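Local coordinates for chromosomal replication initiator protein DnaA (Aquifex aeolicus, PDB 1L8Q), which binds ATP and the chromosomal replication origin and probably starts assembly of the replication initiation complex once per cell cycle, at residues 28-33 with 55-60; 49-54 with 68-73. All blocks are in the same frame, centred on the assembly; numbering follows the deposited sequence.

Contact 1 of 2, residues 28-33 with 55-60; sequences EALENL and QAAGNE
L30 reaches from helix 20-31 to helix 50-63 and lays its two methyl groups over A57 and E60, three residues apart on the helix. CD1 approaches the base of the E60 side chain, 4.0 Å from its CB. The same methyl lies 4.5 Å from CB of A57. CD2 comes up to the backbone instead, 4.0 Å from the carbonyl O of A57. CG of L30 lies anti to its own carbonyl carbon (chi1 -82°), which carries the fork out to the neighbouring helix. A57 has only a methyl for a side chain; the CA atoms of L30 and A57 are 7.3 Å apart. E60 gives only its aliphatic root to the leucine. Its chain bends at chi2, and its carboxylate forms a salt bridge with R64. E31 also forms a salt bridge with R64. The arginine therefore probably offsets the like charges of the two glutamates; OE2 of E31 and OE1 of E60 are 5.4 Å apart. Across these residues the helices of the AAA+ domain meet through apolar contact. The join itself thus rests on van der Waals packing, and the two carboxylates near it find a charge partner in R64.

Contact 2 of 2, residues 49-54 with 68-73; sequences GKTHLL and VIYSSA. With MG (magnesium ion), chain B; ADP (adenosine-5'-diphosphate), chain C.
T51 meets Y70 through a methyl group and the nucleotide site through its hydroxyl. Its CB lies 3.0 Å from the magnesium ion. There the side chain forks. OG1 binds the metal at 1.9 Å and is also hydrogen-bonded to D105. CG2, anti to the backbone N, points to the tyrosine and lies 3.7 Å from OH of Y70. That hydroxyl bonds to D105 too, so one carboxylate ties strand 68-72 to the metal ligand. Beside the hydroxyl, CD2 of L54 packs at the ring edge, 4.4 Å from CE1 of Y70. G49, K50 and T51 belong to the P-loop (Walker A motif), whose backbone N-H groups, leading into helix 50-63, wrap the phosphates of ADP. N of T51 donates to O1B, which is itself a magnesium ligand. K50 bends at chi3 and chi4 and curls round O2B, bringing NZ to 2.7 Å from it. NZ also bonds to the carbonyl of G44. A methionine in place of K50 would probably leave O2B without the lysine's ammonium group and G44 O without this donor. H52 reaches further along the nucleotide: its N donates to the alpha-phosphate O1A at 2.6 Å, and ND1 shares a nearly straight hydrogen bond (170°) with the ribose O2'.

Contacts 1 and 2 lie about 12 Å apart, centre to centre, and both use helix 50-63. Contact 2 uses the N-cap and first residues of the helix, beside the nucleotide, and contact 1 the part that follows. Along the chain the segments alternate: 28-33, 49-54, 55-60, 68-73. Helix 50-63 thus packs against helix 20-31 on one side and against strand 68-72, an outermost strand of the parallel sheet, on another. The two contacts touch where G58 O meets CG2 of V68, 3.9 Å away. All four segments belong to the AAA+ region, domain III. The helix that presents its N-terminal end to ADP and magnesium therefore has both a helix and a sheet strand as neighbours.

Contact 1 of 2, residues 28-33 with 55-60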
loop_
_atom_site.group_PDB
_atom_site.type_symbol
_atom_site.label_atom_id
_atom_site.label_comp_id
_atom_site.label_asym_id
_atom_site.label_seq_id
_atom_site.Cartn_x
_atom_site.Cartn_y
_atom_site.Cartn_z
ATOM N N GLU A 28 10.185 -13.006 -19.314
ATOM C CA GLU A 28 10.238 -13.067 -20.764
ATOM C C GLU A 28 11.019 -11.849 -21.279
ATOM O O GLU A 28 11.836 -11.961 -22.182
ATOM C CB GLU A 28 8.824 -13.054 -21.343
ATOM C CG GLU A 28 8.236 -14.427 -21.638
ATOM C CD GLU A 28 6.722 -14.491 -21.416
ATOM O OE1 GLU A 28 6.219 -15.596 -21.144
ATOM O OE2 GLU A 28 6.028 -13.452 -21.512
ATOM N N ALA A 29 10.771 -10.688 -20.681
ATOM C CA ALA A 29 11.393 -9.456 -21.134
ATOM C C ALA A 29 12.915 -9.438 -20.930
ATOM O O ALA A 29 13.655 -8.838 -21.711
ATOM C CB ALA A 29 10.754 -8.270 -20.461
ATOM N N LEU A 30 13.373 -10.086 -19.873
ATOM C CA LEU A 30 14.786 -10.127 -19.589
ATOM C C LEU A 30 15.540 -10.945 -20.625
ATOM O O LEU A 30 16.720 -10.703 -20.882
ATOM C CB LEU A 30 15.025 -10.682 -18.199
ATOM C CG LEU A 30 14.847 -9.635 -17.109
ATOM C CD1 LEU A 30 14.827 -10.294 -15.736
ATOM C CD2 LEU A 30 15.946 -8.595 -17.200
ATOM N N GLU A 31 14.855 -11.897 -21.236
ATOM C CA GLU A 31 15.475 -12.740 -22.236
ATOM C C GLU A 31 15.477 -12.106 -23.616
ATOM O O GLU A 31 16.148 -12.591 -24.522
ATOM C CB GLU A 31 14.802 -14.113 -22.273
ATOM C CG GLU A 31 15.247 -15.016 -21.131
ATOM C CD GLU A 31 16.731 -14.830 -20.792
ATOM O OE1 GLU A 31 17.604 -15.274 -21.590
ATOM O OE2 GLU A 31 17.026 -14.232 -19.730
ATOM N N ASN A 32 14.715 -11.032 -23.776
ATOM C CA ASN A 32 14.704 -10.288 -25.015
ATOM C C ASN A 32 14.567 -8.786 -24.760
ATOM O O ASN A 32 13.742 -8.107 -25.369
ATOM C CB ASN A 32 13.613 -10.796 -25.957
ATOM C CG ASN A 32 13.971 -10.574 -27.437
ATOM O OD1 ASN A 32 14.305 -9.454 -27.855
ATOM N ND2 ASN A 32 13.927 -11.651 -28.226
ATOM N N LEU A 33 15.408 -8.278 -23.867
ATOM C CA LEU A 33 15.396 -6.870 -23.482
ATOM C C LEU A 33 15.017 -5.903 -24.581
ATOM O O LEU A 33 15.625 -5.892 -25.661
ATOM C CB LEU A 33 16.739 -6.461 -22.894
ATOM C CG LEU A 33 16.921 -6.750 -21.409
ATOM C CD1 LEU A 33 18.183 -6.071 -20.919
ATOM C CD2 LEU A 33 15.699 -6.275 -20.616
ATOM N N GLN A 55 13.146 -4.050 -8.981
ATOM C CA GLN A 55 14.515 -4.118 -8.552
ATOM C C GLN A 55 15.158 -5.472 -8.816
ATOM O O GLN A 55 16.373 -5.567 -9.020
ATOM C CB GLN A 55 14.629 -3.736 -7.088
ATOM C CG GLN A 55 14.141 -2.344 -6.812
ATOM C CD GLN A 55 15.189 -1.506 -6.147
ATOM O OE1 GLN A 55 14.894 -0.434 -5.628
ATOM N NE2 GLN A 55 16.418 -1.981 -6.164
ATOM N N ALA A 56 14.358 -6.524 -8.804
ATOM C CA ALA A 56 14.901 -7.834 -9.108
ATOM C C ALA A 56 15.286 -7.874 -10.587
ATOM O O ALA A 56 16.320 -8.434 -10.940
ATOM C CB ALA A 56 13.921 -8.913 -8.776
ATOM N N ALA A 57 14.462 -7.274 -11.446
ATOM C CA ALA A 57 14.787 -7.192 -12.864
ATOM C C ALA A 57 16.088 -6.425 -13.045
ATOM O O ALA A 57 16.976 -6.860 -13.763
ATOM C CB ALA A 57 13.645 -6.505 -13.653
ATOM N N GLY A 58 16.190 -5.277 -12.391
ATOM C CA GLY A 58 17.369 -4.454 -12.503
ATOM C C GLY A 58 18.606 -5.206 -12.067
ATOM O O GLY A 58 19.626 -5.188 -12.748
ATOM N N ASN A 59 18.526 -5.881 -10.933
ATOM C CA ASN A 59 19.681 -6.629 -10.463
ATOM C C ASN A 59 20.124 -7.683 -11.467
ATOM O O ASN A 59 21.324 -7.886 -11.662
ATOM C CB ASN A 59 19.431 -7.252 -9.091
ATOM C CG ASN A 59 19.391 -6.226 -7.998
ATOM O OD1 ASN A 59 20.047 -5.193 -8.086
ATOM N ND2 ASN A 59 18.604 -6.482 -6.974
ATOM N N GLU A 60 19.158 -8.340 -12.105
ATOM C CA GLU A 60 19.452 -9.333 -13.124
ATOM C C GLU A 60 20.155 -8.700 -14.308
ATOM O O GLU A 60 21.214 -9.169 -14.738
ATOM C CB GLU A 60 18.172 -9.994 -13.620
ATOM C CG GLU A 60 17.993 -11.423 -13.180
ATOM C CD GLU A 60 19.029 -12.346 -13.773
ATOM O OE1 GLU A 60 19.032 -12.519 -15.007
ATOM O OE2 GLU A 60 19.842 -12.905 -13.004
#

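Contact 2 of 2, residues 49-54 with 68-73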
loop_
_atom_site.group_PDB
_atom_site.type_symbol
_atom_site.label_atom_id
_atom_site.label_comp_id
_atom_site.label_asym_id
_atom_site.label_seq_id
_atom_site.Cartn_x
_atom_site.Cartn_y
_atom_site.Cartn_z
ATOM N N GLY A 49 4.442 -6.324 -4.408
ATOM C CA GLY A 49 5.555 -6.858 -5.175
ATOM C C GLY A 49 6.135 -5.947 -6.248
ATOM O O GLY A 49 7.144 -6.287 -6.872
ATOM N N LYS A 50 5.515 -4.791 -6.465
ATOM C CA LYS A 50 5.967 -3.878 -7.515
ATOM C C LYS A 50 7.454 -3.499 -7.390
ATOM O O LYS A 50 8.233 -3.708 -8.314
ATOM C CB LYS A 50 5.070 -2.623 -7.572
ATOM C CG LYS A 50 3.590 -2.947 -7.742
ATOM C CD LYS A 50 2.719 -1.687 -7.800
ATOM C CE LYS A 50 3.012 -0.751 -6.639
ATOM N NZ LYS A 50 2.496 -1.243 -5.322
ATOM N N THR A 51 7.851 -2.962 -6.248
ATOM C CA THR A 51 9.219 -2.510 -6.111
ATOM C C THR A 51 10.170 -3.701 -6.143
ATOM O O THR A 51 11.201 -3.688 -6.807
ATOM C CB THR A 51 9.385 -1.692 -4.830
ATOM O OG1 THR A 51 8.595 -0.492 -4.916
ATOM C CG2 THR A 51 10.825 -1.163 -4.699
ATOM N N HIS A 52 9.803 -4.749 -5.444
ATOM C CA HIS A 52 10.609 -5.932 -5.424
ATOM C C HIS A 52 10.874 -6.430 -6.851
ATOM O O HIS A 52 12.008 -6.754 -7.212
ATOM C CB HIS A 52 9.894 -7.005 -4.617
ATOM C CG HIS A 52 10.688 -8.257 -4.446
ATOM N ND1 HIS A 52 10.902 -8.837 -3.214
ATOM C CD2 HIS A 52 11.328 -9.037 -5.348
ATOM C CE1 HIS A 52 11.630 -9.929 -3.367
ATOM N NE2 HIS A 52 11.900 -10.074 -4.653
ATOM N N LEU A 53 9.825 -6.494 -7.660
ATOM C CA LEU A 53 9.950 -7.018 -9.006
ATOM C C LEU A 53 10.798 -6.098 -9.902
ATOM O O LEU A 53 11.645 -6.581 -10.672
ATOM C CB LEU A 53 8.568 -7.243 -9.601
ATOM C CG LEU A 53 8.406 -8.129 -10.825
ATOM C CD1 LEU A 53 9.037 -9.479 -10.593
ATOM C CD2 LEU A 53 6.927 -8.283 -11.105
ATOM N N LEU A 54 10.581 -4.787 -9.810
ATOM C CA LEU A 54 11.376 -3.859 -10.613
ATOM C C LEU A 54 12.852 -4.018 -10.271
ATOM O O LEU A 54 13.707 -4.129 -11.151
ATOM C CB LEU A 54 10.954 -2.417 -10.365
ATOM C CG LEU A 54 10.003 -1.759 -11.363
ATOM C CD1 LEU A 54 8.796 -2.618 -11.634
ATOM C CD2 LEU A 54 9.601 -0.386 -10.829
ATOM N N VAL A 68 21.872 0.111 -15.963
ATOM C CA VAL A 68 20.529 0.204 -15.392
ATOM C C VAL A 68 20.314 1.420 -14.526
ATOM O O VAL A 68 21.196 1.828 -13.819
ATOM C CB VAL A 68 20.240 -1.022 -14.487
ATOM C CG1 VAL A 68 18.826 -0.961 -13.923
ATOM C CG2 VAL A 68 20.470 -2.316 -15.229
ATOM N N ILE A 69 19.128 1.996 -14.569
ATOM C CA ILE A 69 18.784 2.986 -13.568
ATOM C C ILE A 69 17.428 2.673 -12.956
ATOM O O ILE A 69 16.482 2.298 -13.650
ATOM C CB ILE A 69 18.810 4.426 -14.105
ATOM C CG1 ILE A 69 20.231 4.964 -14.113
ATOM C CG2 ILE A 69 18.064 5.330 -13.164
ATOM C CD1 ILE A 69 20.303 6.482 -14.228
ATOM N N TYR A 70 17.355 2.790 -11.640
ATOM C CA TYR A 70 16.105 2.656 -10.946
ATOM C C TYR A 70 15.818 3.947 -10.254
ATOM O O TYR A 70 16.707 4.569 -9.713
ATOM C CB TYR A 70 16.161 1.564 -9.900
ATOM C CG TYR A 70 15.016 1.668 -8.901
ATOM C CD1 TYR A 70 13.803 1.012 -9.120
ATOM C CD2 TYR A 70 15.137 2.445 -7.761
ATOM C CE1 TYR A 70 12.765 1.117 -8.228
ATOM C CE2 TYR A 70 14.100 2.564 -6.868
ATOM C CZ TYR A 70 12.916 1.898 -7.103
ATOM O OH TYR A 70 11.887 2.020 -6.183
ATOM N N SER A 71 14.563 4.343 -10.239
ATOM C CA SER A 71 14.211 5.541 -9.525
ATOM C C SER A 71 12.703 5.648 -9.365
ATOM O O SER A 71 11.945 5.230 -10.235
ATOM C CB SER A 71 14.773 6.762 -10.253
ATOM O OG SER A 71 14.148 7.929 -9.772
ATOM N N SER A 72 12.266 6.181 -8.238
ATOM C CA SER A 72 10.854 6.415 -8.047
ATOM C C SER A 72 10.557 7.714 -8.735
ATOM O O SER A 72 11.432 8.548 -8.896
ATOM C CB SER A 72 10.484 6.462 -6.552
ATOM O OG SER A 72 10.936 7.653 -5.907
ATOM N N ALA A 73 9.328 7.880 -9.170
ATOM C CA ALA A 73 8.965 9.064 -9.925
ATOM C C ALA A 73 9.193 10.345 -9.141
ATOM O O ALA A 73 9.551 11.357 -9.712
ATOM C CB ALA A 73 7.526 8.975 -10.393
HETATM MG MG MG B . 6.935 -0.268 -3.929
HETATM P PB ADP C . 5.103 -2.598 -3.302
HETATM O O1B ADP C . 6.328 -2.015 -4.024
HETATM O O2B ADP C . 4.050 -3.151 -4.218
HETATM O O3B ADP C . 4.580 -1.719 -2.210
HETATM P PA ADP C . 7.193 -4.134 -2.416
HETATM O O1A ADP C . 7.814 -4.576 -3.728
HETATM O O2A ADP C . 7.809 -2.858 -1.867
HETATM O O3A ADP C . 5.626 -3.897 -2.571
HETATM O "O5'" ADP C . 7.266 -5.324 -1.361
HETATM C "C5'" ADP C . 6.830 -5.135 -0.027
HETATM C "C4'" ADP C . 7.558 -6.171 0.793
HETATM O "O4'" ADP C . 6.965 -7.470 0.594
HETATM C "C3'" ADP C . 8.985 -6.283 0.305
HETATM O "O3'" ADP C . 9.751 -6.615 1.455
HETATM C "C2'" ADP C . 8.930 -7.455 -0.649
HETATM O "O2'" ADP C . 10.151 -8.142 -0.862
HETATM C "C1'" ADP C . 7.904 -8.356 -0.018
HETATM N N9 ADP C . 7.269 -9.113 -1.105
HETATM C C8 ADP C . 6.324 -8.654 -1.958
HETATM N N7 ADP C . 5.971 -9.636 -2.842
HETATM C C5 ADP C . 6.709 -10.716 -2.564
HETATM C C6 ADP C . 6.840 -12.076 -3.106
HETATM N N6 ADP C . 6.099 -12.489 -4.147
HETATM N N1 ADP C . 7.723 -12.900 -2.530
HETATM C C2 ADP C . 8.476 -12.518 -1.478
HETATM N N3 ADP C . 8.398 -11.289 -0.937
HETATM C C4 ADP C . 7.559 -10.371 -1.427
HETATM O O HOH W 1 5.169 0.634 -3.041
HETATM O O HOH W 2 6.141 0.620 -5.748
HETATM O O HOH W 3 7.443 -0.355 -2.185
HETATM O O HOH W 4 7.457 1.763 -3.850
#